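Local coordinates for protein tyrosine recombinase XerH (Helicobacter pylori, PDB 5JJV) that cuts and rejoins DNA at specific recombination sites as a tyrosine recombinase and takes part in chromosome segregation, at residues B[18-23]-B[79-84]; B[43-48]-B[63-68]. One frame throughout, in Å; residues are numbered along the deposited sequence.

Interaction 1: B[18-23]-B[79-84]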
ATOM      1  N   LEU B  18      -6.699  21.209 -31.007  1.00 79.67           N
ATOM      2  CA  LEU B  18      -6.049  20.017 -31.536  1.00 78.40           C
ATOM      3  C   LEU B  18      -5.540  19.107 -30.421  1.00 76.06           C
ATOM      4  O   LEU B  18      -5.770  17.897 -30.441  1.00 75.58           O
ATOM      5  CB  LEU B  18      -4.897  20.419 -32.460  1.00 81.51           C
ATOM      6  CG  LEU B  18      -4.075  19.307 -33.108  1.00 83.06           C
ATOM      7  CD1 LEU B  18      -4.967  18.372 -33.908  1.00 83.43           C
ATOM      8  CD2 LEU B  18      -3.001  19.916 -33.994  1.00 85.19           C
ATOM      9  N   TRP B  19      -4.850  19.696 -29.448  1.00 71.29           N
ATOM     10  CA  TRP B  19      -4.304  18.938 -28.328  1.00 67.42           C
ATOM     11  C   TRP B  19      -5.398  18.344 -27.450  1.00 67.70           C
ATOM     12  O   TRP B  19      -5.253  17.235 -26.935  1.00 63.24           O
ATOM     13  CB  TRP B  19      -3.382  19.818 -27.482  1.00 64.86           C
ATOM     14  CG  TRP B  19      -2.011  19.977 -28.058  1.00 70.12           C
ATOM     15  CD1 TRP B  19      -1.466  21.115 -28.578  1.00 70.37           C
ATOM     16  CD2 TRP B  19      -1.011  18.960 -28.179  1.00 70.79           C
ATOM     17  NE1 TRP B  19      -0.185  20.870 -29.009  1.00 74.64           N
ATOM     18  CE2 TRP B  19       0.118  19.554 -28.776  1.00 74.66           C
ATOM     19  CE3 TRP B  19      -0.960  17.605 -27.838  1.00 70.01           C
ATOM     20  CZ2 TRP B  19       1.285  18.840 -29.042  1.00 76.76           C
ATOM     21  CZ3 TRP B  19       0.199  16.897 -28.101  1.00 73.73           C
ATOM     22  CH2 TRP B  19       1.305  17.516 -28.698  1.00 74.23           C
ATOM     23  N   ILE B  20      -6.486  19.090 -27.275  1.00 70.31           N
ATOM     24  CA  ILE B  20      -7.617  18.615 -26.486  1.00 68.68           C
ATOM     25  C   ILE B  20      -8.195  17.343 -27.098  1.00 65.53           C
ATOM     26  O   ILE B  20      -8.460  16.371 -26.391  1.00 59.81           O
ATOM     27  CB  ILE B  20      -8.724  19.685 -26.377  1.00 67.08           C
ATOM     28  CG1 ILE B  20      -8.250  20.854 -25.511  1.00 62.91           C
ATOM     29  CG2 ILE B  20      -9.995  19.086 -25.791  1.00 67.42           C
ATOM     30  CD1 ILE B  20      -9.304  21.918 -25.295  1.00 65.15           C
ATOM     31  N   GLY B  21      -8.373  17.354 -28.416  1.00 68.84           N
ATOM     32  CA  GLY B  21      -8.863  16.189 -29.129  1.00 67.58           C
ATOM     33  C   GLY B  21      -7.956  14.988 -28.945  1.00 69.32           C
ATOM     34  O   GLY B  21      -8.425  13.871 -28.725  1.00 69.63           O
ATOM     35  N   ARG B  22      -6.649  15.222 -29.030  1.00 66.15           N
ATOM     36  CA  ARG B  22      -5.662  14.166 -28.848  1.00 64.55           C
ATOM     37  C   ARG B  22      -5.737  13.568 -27.447  1.00 66.69           C
ATOM     38  O   ARG B  22      -5.640  12.352 -27.274  1.00 63.10           O
ATOM     39  CB  ARG B  22      -4.254  14.701 -29.109  1.00 64.14           C
ATOM     40  CG  ARG B  22      -4.007  15.121 -30.547  1.00 68.44           C
ATOM     41  CD  ARG B  22      -2.716  15.910 -30.670  1.00 69.57           C
ATOM     42  NE  ARG B  22      -2.380  16.205 -32.059  1.00 73.98           N
ATOM     43  CZ  ARG B  22      -1.390  17.009 -32.432  1.00 75.42           C
ATOM     44  NH1 ARG B  22      -0.640  17.607 -31.516  1.00 72.64           N
ATOM     45  NH2 ARG B  22      -1.152  17.221 -33.719  1.00 77.53           N
ATOM     46  N   PHE B  23      -5.910  14.432 -26.453  1.00 68.82           N
ATOM     47  CA  PHE B  23      -5.984  14.004 -25.061  1.00 67.82           C
ATOM     48  C   PHE B  23      -7.247  13.194 -24.791  1.00 64.36           C
ATOM     49  O   PHE B  23      -7.194  12.148 -24.143  1.00 58.91           O
ATOM     50  CB  PHE B  23      -5.928  15.215 -24.127  1.00 68.11           C
ATOM     51  CG  PHE B  23      -6.260  14.896 -22.698  1.00 64.69           C
ATOM     52  CD1 PHE B  23      -5.333  14.273 -21.878  1.00 61.91           C
ATOM     53  CD2 PHE B  23      -7.498  15.224 -22.171  1.00 60.83           C
ATOM     54  CE1 PHE B  23      -5.636  13.981 -20.561  1.00 58.59           C
ATOM     55  CE2 PHE B  23      -7.808  14.934 -20.855  1.00 57.40           C
ATOM     56  CZ  PHE B  23      -6.875  14.312 -20.050  1.00 55.99           C
ATOM     57  N   PRO B  79     -15.236  20.151 -19.271  1.00 64.60           N
ATOM     58  CA  PRO B  79     -14.374  21.185 -18.680  1.00 65.92           C
ATOM     59  C   PRO B  79     -13.319  21.722 -19.645  1.00 66.44           C
ATOM     60  O   PRO B  79     -13.044  22.922 -19.642  1.00 70.29           O
ATOM     61  CB  PRO B  79     -13.706  20.456 -17.508  1.00 64.63           C
ATOM     62  CG  PRO B  79     -14.637  19.358 -17.168  1.00 64.14           C
ATOM     63  CD  PRO B  79     -15.205  18.909 -18.478  1.00 62.24           C
ATOM     64  N   LEU B  80     -12.740  20.845 -20.459  1.00 64.76           N
ATOM     65  CA  LEU B  80     -11.706  21.250 -21.402  1.00 65.48           C
ATOM     66  C   LEU B  80     -12.279  22.085 -22.539  1.00 69.63           C
ATOM     67  O   LEU B  80     -11.650  23.043 -22.991  1.00 74.90           O
ATOM     68  CB  LEU B  80     -10.986  20.026 -21.966  1.00 62.17           C
ATOM     69  CG  LEU B  80     -10.187  19.216 -20.946  1.00 62.16           C
ATOM     70  CD1 LEU B  80      -9.423  18.101 -21.637  1.00 62.29           C
ATOM     71  CD2 LEU B  80      -9.244  20.113 -20.156  1.00 59.42           C
ATOM     72  N   LEU B  81     -13.471  21.720 -23.001  1.00 68.31           N
ATOM     73  CA  LEU B  81     -14.132  22.466 -24.065  1.00 68.02           C
ATOM     74  C   LEU B  81     -14.536  23.853 -23.578  1.00 69.10           C
ATOM     75  O   LEU B  81     -14.578  24.805 -24.358  1.00 74.94           O
ATOM     76  CB  LEU B  81     -15.357  21.710 -24.584  1.00 68.32           C
ATOM     77  CG  LEU B  81     -15.086  20.409 -25.341  1.00 68.09           C
ATOM     78  CD1 LEU B  81     -16.383  19.821 -25.874  1.00 70.30           C
ATOM     79  CD2 LEU B  81     -14.093  20.635 -26.471  1.00 68.43           C
ATOM     80  N   LYS B  82     -14.831  23.961 -22.287  1.00 70.45           N
ATOM     81  CA  LYS B  82     -15.162  25.249 -21.693  1.00 75.09           C
ATOM     82  C   LYS B  82     -13.916  26.122 -21.577  1.00 82.35           C
ATOM     83  O   LYS B  82     -13.998  27.349 -21.661  1.00 86.14           O
ATOM     84  CB  LYS B  82     -15.817  25.069 -20.323  1.00 71.79           C
ATOM     85  CG  LYS B  82     -17.256  24.588 -20.392  1.00 74.89           C
ATOM     86  CD  LYS B  82     -17.925  24.635 -19.029  1.00 80.49           C
ATOM     87  CE  LYS B  82     -19.386  24.221 -19.122  1.00 85.16           C
ATOM     88  NZ  LYS B  82     -20.141  25.074 -20.082  1.00 89.70           N
ATOM     89  N   PHE B  83     -12.762  25.488 -21.390  1.00 80.40           N
ATOM     90  CA  PHE B  83     -11.504  26.222 -21.366  1.00 80.68           C
ATOM     91  C   PHE B  83     -11.123  26.674 -22.770  1.00 82.12           C
ATOM     92  O   PHE B  83     -10.604  27.776 -22.956  1.00 80.48           O
ATOM     93  CB  PHE B  83     -10.379  25.377 -20.768  1.00 78.00           C
ATOM     94  CG  PHE B  83      -9.027  26.021 -20.877  1.00 79.38           C
ATOM     95  CD1 PHE B  83      -8.715  27.136 -20.118  1.00 81.67           C
ATOM     96  CD2 PHE B  83      -8.072  25.517 -21.746  1.00 81.14           C
ATOM     97  CE1 PHE B  83      -7.474  27.737 -20.221  1.00 86.21           C
ATOM     98  CE2 PHE B  83      -6.828  26.113 -21.852  1.00 85.58           C
ATOM     99  CZ  PHE B  83      -6.529  27.224 -21.087  1.00 87.26           C
ATOM    100  N   HIS B  84     -11.380  25.816 -23.753  1.00 81.06           N
ATOM    101  CA  HIS B  84     -11.138  26.164 -25.146  1.00 78.93           C
ATOM    102  C   HIS B  84     -12.015  27.341 -25.546  1.00 79.21           C
ATOM    103  O   HIS B  84     -11.598  28.199 -26.321  1.00 79.43           O
ATOM    104  CB  HIS B  84     -11.401  24.972 -26.067  1.00 76.65           C
ATOM    105  CG  HIS B  84     -11.361  25.319 -27.523  1.00 81.35           C
ATOM    106  ND1 HIS B  84     -12.499  25.458 -28.286  1.00 82.18           N
ATOM    107  CD2 HIS B  84     -10.319  25.566 -28.352  1.00 81.37           C
ATOM    108  CE1 HIS B  84     -12.161  25.769 -29.525  1.00 81.41           C
ATOM    109  NE2 HIS B  84     -10.844  25.842 -29.591  1.00 81.24           N
TER
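Ile20 and Leu80 meet through the CA atoms closest across segments 18-23 and 79-84, 7.0 Å apart. Their side chains lie alongside one another, pointing in contrary directions, so that the branches of Ile20 flank the root of Leu80 instead of butting against its end. The contact is wholly van der Waals, with no hydrogen bond running between the two segments. CG2 of Ile20 faces CB of Leu80 at 4.1 Å and also comes up to the CD2 methyl of Leu81. The other branch of Ile20 is extended to CD1 (chi2 -177°), which carries this methyl past the leucine side chain onto the helix backbone, 3.5 Å from O of Leu80. That oxygen already accepts the backbone N-H of His84, whose CB borders the same Ile20 CD1 methyl at 3.8 Å.

These helices belong to the SAM-like, all-helical N-terminal domain of the phage integrase family. The segments run antiparallel at 175° with axes 10.7 Å apart, and Leu58 of helix 55-68 packs against both Ile20 and Leu81.

The aromatic part of the contact lies one helical turn along, at Phe23. Here CG is anti to the backbone N (chi1 169°), which places CD2 and CE2 beside the CD1 methyl of Leu80; the leucine runs nearly perpendicular to the phenylalanine. The methyl meets the ring obliquely, with Leu80 CD1 3.5 Å from CD2 of Phe23 and nearly as close to CE2. Phe23 also touches Leu136 of helix 123-143.

Polar groups are engaged away from this apolar seam: Arg22 forms a salt bridge with Glu8, Trp19 NE1 bonds to the carbonyl of Leu6, and Lys82 packs on a phosphate of the bound DNA.

Interaction 2: B[43-48]-B[63-68]. With nucleotides of chain C.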
ATOM      1  N   PHE B  43     -14.541   2.344 -31.532  1.00 72.53           N
ATOM      2  CA  PHE B  43     -13.657   2.491 -32.683  1.00 74.41           C
ATOM      3  C   PHE B  43     -14.112   3.630 -33.588  1.00 76.49           C
ATOM      4  O   PHE B  43     -13.290   4.345 -34.163  1.00 73.95           O
ATOM      5  CB  PHE B  43     -13.590   1.184 -33.474  1.00 77.42           C
ATOM      6  CG  PHE B  43     -13.014   0.036 -32.697  1.00 75.82           C
ATOM      7  CD1 PHE B  43     -12.180   0.263 -31.613  1.00 72.89           C
ATOM      8  CD2 PHE B  43     -13.305  -1.271 -33.049  1.00 77.61           C
ATOM      9  CE1 PHE B  43     -11.649  -0.793 -30.895  1.00 71.63           C
ATOM     10  CE2 PHE B  43     -12.776  -2.330 -32.336  1.00 77.63           C
ATOM     11  CZ  PHE B  43     -11.946  -2.089 -31.258  1.00 74.97           C
ATOM     12  N   GLU B  44     -15.426   3.792 -33.712  1.00 77.34           N
ATOM     13  CA  GLU B  44     -15.982   4.900 -34.476  1.00 79.25           C
ATOM     14  C   GLU B  44     -15.606   6.225 -33.829  1.00 78.20           C
ATOM     15  O   GLU B  44     -15.202   7.165 -34.511  1.00 82.12           O
ATOM     16  CB  GLU B  44     -17.501   4.775 -34.585  1.00 84.46           C
ATOM     17  CG  GLU B  44     -17.967   3.641 -35.480  1.00 93.35           C
ATOM     18  CD  GLU B  44     -19.475   3.506 -35.507  1.00 99.90           C
ATOM     19  OE1 GLU B  44     -20.157   4.300 -34.827  1.00 98.13           O
ATOM     20  OE2 GLU B  44     -19.977   2.603 -36.208  1.00105.24           O
ATOM     21  N   CYS B  45     -15.731   6.288 -32.508  1.00 72.50           N
ATOM     22  CA  CYS B  45     -15.368   7.485 -31.760  1.00 69.86           C
ATOM     23  C   CYS B  45     -13.881   7.795 -31.900  1.00 68.91           C
ATOM     24  O   CYS B  45     -13.494   8.955 -32.015  1.00 69.31           O
ATOM     25  CB  CYS B  45     -15.736   7.330 -30.284  1.00 64.14           C
ATOM     26  SG  CYS B  45     -17.512   7.304 -29.960  1.00 78.32           S
ATOM     27  N   LEU B  46     -13.054   6.753 -31.892  1.00 67.71           N
ATOM     28  CA  LEU B  46     -11.612   6.918 -32.037  1.00 66.56           C
ATOM     29  C   LEU B  46     -11.253   7.558 -33.373  1.00 70.44           C
ATOM     30  O   LEU B  46     -10.409   8.454 -33.437  1.00 70.16           O
ATOM     31  CB  LEU B  46     -10.900   5.572 -31.899  1.00 65.34           C
ATOM     32  CG  LEU B  46     -10.899   4.938 -30.510  1.00 65.25           C
ATOM     33  CD1 LEU B  46     -10.027   3.693 -30.490  1.00 64.22           C
ATOM     34  CD2 LEU B  46     -10.433   5.943 -29.471  1.00 64.75           C
ATOM     35  N   ASN B  47     -11.898   7.095 -34.437  1.00 73.31           N
ATOM     36  CA  ASN B  47     -11.645   7.624 -35.771  1.00 78.46           C
ATOM     37  C   ASN B  47     -12.212   9.028 -35.940  1.00 81.06           C
ATOM     38  O   ASN B  47     -11.596   9.885 -36.573  1.00 83.03           O
ATOM     39  CB  ASN B  47     -12.231   6.693 -36.834  1.00 81.55           C
ATOM     40  CG  ASN B  47     -11.673   5.286 -36.746  1.00 85.85           C
ATOM     41  OD1 ASN B  47     -10.567   5.074 -36.249  1.00 87.00           O
ATOM     42  ND2 ASN B  47     -12.439   4.315 -37.229  1.00 88.32           N
ATOM     43  N   GLU B  48     -13.389   9.256 -35.366  1.00 80.64           N
ATOM     44  CA  GLU B  48     -14.059  10.545 -35.485  1.00 82.25           C
ATOM     45  C   GLU B  48     -13.358  11.630 -34.671  1.00 80.35           C
ATOM     46  O   GLU B  48     -13.499  12.818 -34.958  1.00 81.76           O
ATOM     47  CB  GLU B  48     -15.524  10.420 -35.061  1.00 82.14           C
ATOM     48  CG  GLU B  48     -16.379   9.643 -36.053  1.00 87.91           C
ATOM     49  CD  GLU B  48     -17.724   9.239 -35.480  1.00 93.17           C
ATOM     50  OE1 GLU B  48     -18.049   9.672 -34.354  1.00 92.27           O
ATOM     51  OE2 GLU B  48     -18.454   8.484 -36.157  1.00 97.63           O
ATOM     52  N   LYS B  63     -19.894  12.666 -26.345  1.00 64.03           N
ATOM     53  CA  LYS B  63     -21.239  12.316 -25.900  1.00 68.34           C
ATOM     54  C   LYS B  63     -21.619  10.946 -26.447  1.00 70.77           C
ATOM     55  O   LYS B  63     -22.172  10.111 -25.732  1.00 67.07           O
ATOM     56  CB  LYS B  63     -22.260  13.365 -26.347  1.00 67.78           C
ATOM     57  CG  LYS B  63     -22.246  14.646 -25.531  1.00 68.47           C
ATOM     58  CD  LYS B  63     -23.309  15.613 -26.027  1.00 71.50           C
ATOM     59  CE  LYS B  63     -23.365  16.866 -25.171  1.00 73.17           C
ATOM     60  NZ  LYS B  63     -24.424  17.803 -25.643  1.00 78.25           N
ATOM     61  N   LYS B  64     -21.312  10.729 -27.722  1.00 71.99           N
ATOM     62  CA  LYS B  64     -21.547   9.448 -28.379  1.00 69.46           C
ATOM     63  C   LYS B  64     -20.808   8.326 -27.656  1.00 65.76           C
ATOM     64  O   LYS B  64     -21.321   7.217 -27.516  1.00 65.37           O
ATOM     65  CB  LYS B  64     -21.111   9.519 -29.844  1.00 70.25           C
ATOM     66  CG  LYS B  64     -21.168   8.198 -30.593  1.00 72.39           C
ATOM     67  CD  LYS B  64     -20.659   8.358 -32.018  1.00 76.30           C
ATOM     68  CE  LYS B  64     -20.635   7.030 -32.757  1.00 80.82           C
ATOM     69  NZ  LYS B  64     -20.147   7.183 -34.157  1.00 85.69           N
ATOM     70  N   ALA B  65     -19.601   8.629 -27.191  1.00 61.99           N
ATOM     71  CA  ALA B  65     -18.789   7.658 -26.471  1.00 59.02           C
ATOM     72  C   ALA B  65     -19.398   7.335 -25.110  1.00 56.55           C
ATOM     73  O   ALA B  65     -19.465   6.171 -24.714  1.00 57.34           O
ATOM     74  CB  ALA B  65     -17.368   8.175 -26.307  1.00 59.31           C
ATOM     75  N   ARG B  66     -19.837   8.369 -24.399  1.00 55.85           N
ATOM     76  CA  ARG B  66     -20.449   8.194 -23.086  1.00 56.81           C
ATOM     77  C   ARG B  66     -21.745   7.399 -23.182  1.00 60.71           C
ATOM     78  O   ARG B  66     -21.987   6.488 -22.391  1.00 63.06           O
ATOM     79  CB  ARG B  66     -20.724   9.547 -22.429  1.00 56.09           C
ATOM     80  CG  ARG B  66     -21.382   9.434 -21.066  1.00 56.51           C
ATOM     81  CD  ARG B  66     -21.858  10.781 -20.554  1.00 57.15           C
ATOM     82  NE  ARG B  66     -22.363  10.686 -19.188  1.00 54.21           N
ATOM     83  CZ  ARG B  66     -22.878  11.703 -18.506  1.00 55.68           C
ATOM     84  NH1 ARG B  66     -22.962  12.905 -19.062  1.00 56.14           N
ATOM     85  NH2 ARG B  66     -23.312  11.517 -17.266  1.00 51.02           N
ATOM     86  N   ASN B  67     -22.570   7.750 -24.162  1.00 60.38           N
ATOM     87  CA  ASN B  67     -23.849   7.082 -24.369  1.00 62.68           C
ATOM     88  C   ASN B  67     -23.682   5.632 -24.813  1.00 65.13           C
ATOM     89  O   ASN B  67     -24.619   4.839 -24.730  1.00 67.42           O
ATOM     90  CB  ASN B  67     -24.682   7.848 -25.398  1.00 64.82           C
ATOM     91  CG  ASN B  67     -24.978   9.271 -24.965  1.00 67.64           C
ATOM     92  OD1 ASN B  67     -24.484   9.738 -23.939  1.00 67.88           O
ATOM     93  ND2 ASN B  67     -25.786   9.973 -25.753  1.00 71.43           N
ATOM     94  N   ALA B  68     -22.486   5.291 -25.283  1.00 62.38           N
ATOM     95  CA  ALA B  68     -22.205   3.941 -25.760  1.00 59.76           C
ATOM     96  C   ALA B  68     -21.655   3.052 -24.649  1.00 61.30           C
ATOM     97  O   ALA B  68     -21.563   1.834 -24.809  1.00 62.88           O
ATOM     98  CB  ALA B  68     -21.235   3.986 -26.929  1.00 55.61           C
TER
ATOM     99  P    DT C   7     -26.627  14.227 -25.233  1.00 85.80           P
ATOM    100  OP1  DT C   7     -26.637  15.337 -26.213  1.00 93.56           O
ATOM    101  OP2  DT C   7     -25.624  13.147 -25.358  1.00 86.16           O
ATOM    102  O5'  DT C   7     -26.525  14.862 -23.772  1.00 84.77           O
ATOM    103  C5'  DT C   7     -27.610  15.621 -23.256  1.00 84.44           C
ATOM    104  C4'  DT C   7     -27.310  16.089 -21.846  1.00 83.82           C
ATOM    105  O4'  DT C   7     -27.816  15.126 -20.892  1.00 81.37           O
ATOM    106  C3'  DT C   7     -25.820  16.262 -21.531  1.00 85.79           C
ATOM    107  O3'  DT C   7     -25.575  17.572 -21.053  1.00 92.58           O
ATOM    108  C2'  DT C   7     -25.541  15.209 -20.454  1.00 80.81           C
ATOM    109  C1'  DT C   7     -26.912  15.045 -19.823  1.00 78.87           C
ATOM    110  N1   DT C   7     -27.101  13.739 -19.135  1.00 73.21           N
ATOM    111  C2   DT C   7     -27.896  13.681 -18.014  1.00 69.77           C
ATOM    112  O2   DT C   7     -28.467  14.652 -17.550  1.00 69.36           O
ATOM    113  N3   DT C   7     -28.005  12.437 -17.453  1.00 67.92           N
ATOM    114  C4   DT C   7     -27.405  11.269 -17.888  1.00 66.72           C
ATOM    115  O4   DT C   7     -27.565  10.196 -17.313  1.00 63.77           O
ATOM    116  C5   DT C   7     -26.582  11.401 -19.068  1.00 70.87           C
ATOM    117  C7   DT C   7     -25.882  10.201 -19.635  1.00 61.17           C
ATOM    118  C6   DT C   7     -26.469  12.616 -19.626  1.00 72.67           C
ATOM    119  P    DG C   8     -24.289  18.385 -21.566  1.00 98.55           P
ATOM    120  OP1  DG C   8     -24.714  19.200 -22.723  1.00103.11           O
ATOM    121  OP2  DG C   8     -23.176  17.418 -21.709  1.00100.68           O
ATOM    122  O5'  DG C   8     -23.940  19.356 -20.345  1.00 84.02           O
ATOM    123  C5'  DG C   8     -24.860  20.366 -19.959  1.00 83.37           C
ATOM    124  C4'  DG C   8     -24.963  20.452 -18.449  1.00 79.95           C
ATOM    125  O4'  DG C   8     -25.390  19.169 -17.920  1.00 78.25           O
ATOM    126  C3'  DG C   8     -23.659  20.805 -17.726  1.00 77.19           C
ATOM    127  O3'  DG C   8     -23.912  21.789 -16.726  1.00 78.23           O
ATOM    128  C2'  DG C   8     -23.216  19.473 -17.118  1.00 77.02           C
ATOM    129  C1'  DG C   8     -24.547  18.788 -16.859  1.00 77.07           C
ATOM    130  N9   DG C   8     -24.454  17.331 -16.844  1.00 74.45           N
ATOM    131  C8   DG C   8     -23.730  16.542 -17.704  1.00 74.04           C
ATOM    132  N7   DG C   8     -23.835  15.267 -17.452  1.00 68.03           N
ATOM    133  C5   DG C   8     -24.684  15.207 -16.354  1.00 68.00           C
ATOM    134  C6   DG C   8     -25.165  14.087 -15.634  1.00 67.42           C
ATOM    135  O6   DG C   8     -24.925  12.888 -15.831  1.00 67.21           O
ATOM    136  N1   DG C   8     -26.003  14.468 -14.588  1.00 65.31           N
ATOM    137  C2   DG C   8     -26.336  15.766 -14.281  1.00 67.36           C
ATOM    138  N2   DG C   8     -27.158  15.935 -13.236  1.00 65.92           N
ATOM    139  N3   DG C   8     -25.892  16.825 -14.948  1.00 69.76           N
ATOM    140  C4   DG C   8     -25.074  16.470 -15.968  1.00 69.19           C
ATOM    141  P    DA C   6     -28.880   8.214 -26.691  1.00 81.65           P
ATOM    142  OP1  DA C   6     -28.920   8.432 -28.155  1.00 87.40           O
ATOM    143  OP2  DA C   6     -27.841   7.342 -26.097  1.00 77.30           O
ATOM    144  O5'  DA C   6     -28.799   9.631 -25.953  1.00 85.70           O
ATOM    145  C5'  DA C   6     -29.842  10.581 -26.125  1.00 85.69           C
ATOM    146  C4'  DA C   6     -29.681  11.743 -25.162  1.00 80.86           C
ATOM    147  O4'  DA C   6     -30.229  11.387 -23.873  1.00 76.00           O
ATOM    148  C3'  DA C   6     -28.234  12.179 -24.913  1.00 77.73           C
ATOM    149  O3'  DA C   6     -28.082  13.549 -25.246  1.00 79.72           O
ATOM    150  C2'  DA C   6     -28.015  11.928 -23.414  1.00 72.50           C
ATOM    151  C1'  DA C   6     -29.433  11.959 -22.868  1.00 73.91           C
ATOM    152  N9   DA C   6     -29.609  11.183 -21.643  1.00 73.19           N
ATOM    153  C8   DA C   6     -29.214   9.892 -21.422  1.00 72.29           C
ATOM    154  N7   DA C   6     -29.507   9.444 -20.226  1.00 70.40           N
ATOM    155  C5   DA C   6     -30.141  10.514 -19.617  1.00 71.66           C
ATOM    156  C6   DA C   6     -30.698  10.681 -18.333  1.00 72.34           C
ATOM    157  N6   DA C   6     -30.698   9.723 -17.401  1.00 72.42           N
ATOM    158  N1   DA C   6     -31.255  11.876 -18.044  1.00 73.63           N
ATOM    159  C2   DA C   6     -31.251  12.832 -18.980  1.00 74.01           C
ATOM    160  N3   DA C   6     -30.761  12.792 -20.219  1.00 74.53           N
ATOM    161  C4   DA C   6     -30.214  11.593 -20.476  1.00 72.50           C
TER
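Lys64 reaches across from its helix and sets its ammonium group between the carboxylates of Glu44 and Glu48, one turn apart on helix 39-50. NZ of Lys64 lies 3.0 Å from OE1 of Glu44, which it meets on the anti side, 26° out of the carboxylate plane. Its link to Glu48 is a salt bridge whose hydrogen bonds, to both OE1 and OE2, are weak. Both glutamate chains run nearly perpendicular to the lysine. Lys64 leaves its backbone with CG opposite N (chi1 174°) and stays extended to NZ, spanning the gap between the helices.

Alongside the root of this chain lies Cys45, whose SG is 3.8 Å from CG of Lys64, equally close to CB of Ala65, and 3.7 Å from the backbone N of Ala65.

Residues beside Lys64 turn to the DNA. The guanidinium of Arg66 reads the major-groove edge of DG8 of chain C: NH1 donates to N7 at 3.0 Å in a nearly straight bond (171°), while NH2 bonds to O6. These two bonds to one guanine edge fix the rotation of the group, and the C7 methyl of DT7 of chain C covers one face, centred 3.5 Å above it. Asn67 ND2 donates to OP2 of DT7 of chain C at 3.2 Å, and Lys63, paired with Glu59, makes weak bonds to the phosphates of DT7 and DG8 of chain C.

The core-binding domain thus presents helix 55-68 to the major groove, with helix 39-50 antiparallel behind it and itself backed by helix 12-30, where Leu46 packs on Cys28 and Thr29.

How the interactions relate
The two interactions join different pairs of helices in one helical domain, yet both pairs run nearly antiparallel: helix 12-30 with helix 74-93 in interaction 1, helix 39-50 with helix 55-68 in interaction 2. Their centres are 16 Å apart and they do not touch, but helix 55-68, one partner of interaction 2, also packs beside interaction 1. Interaction 1 is core, made of aliphatic and aromatic side chains among other helices of the domain. Interaction 2 is only partly buried: a small sulfur–methyl contact inside, and Glu44, Glu48 and Lys64 at its edge. Lys63, Arg66 and Asn67 turn to the DNA, while Lys64 and Ala65 meet helix 39-50.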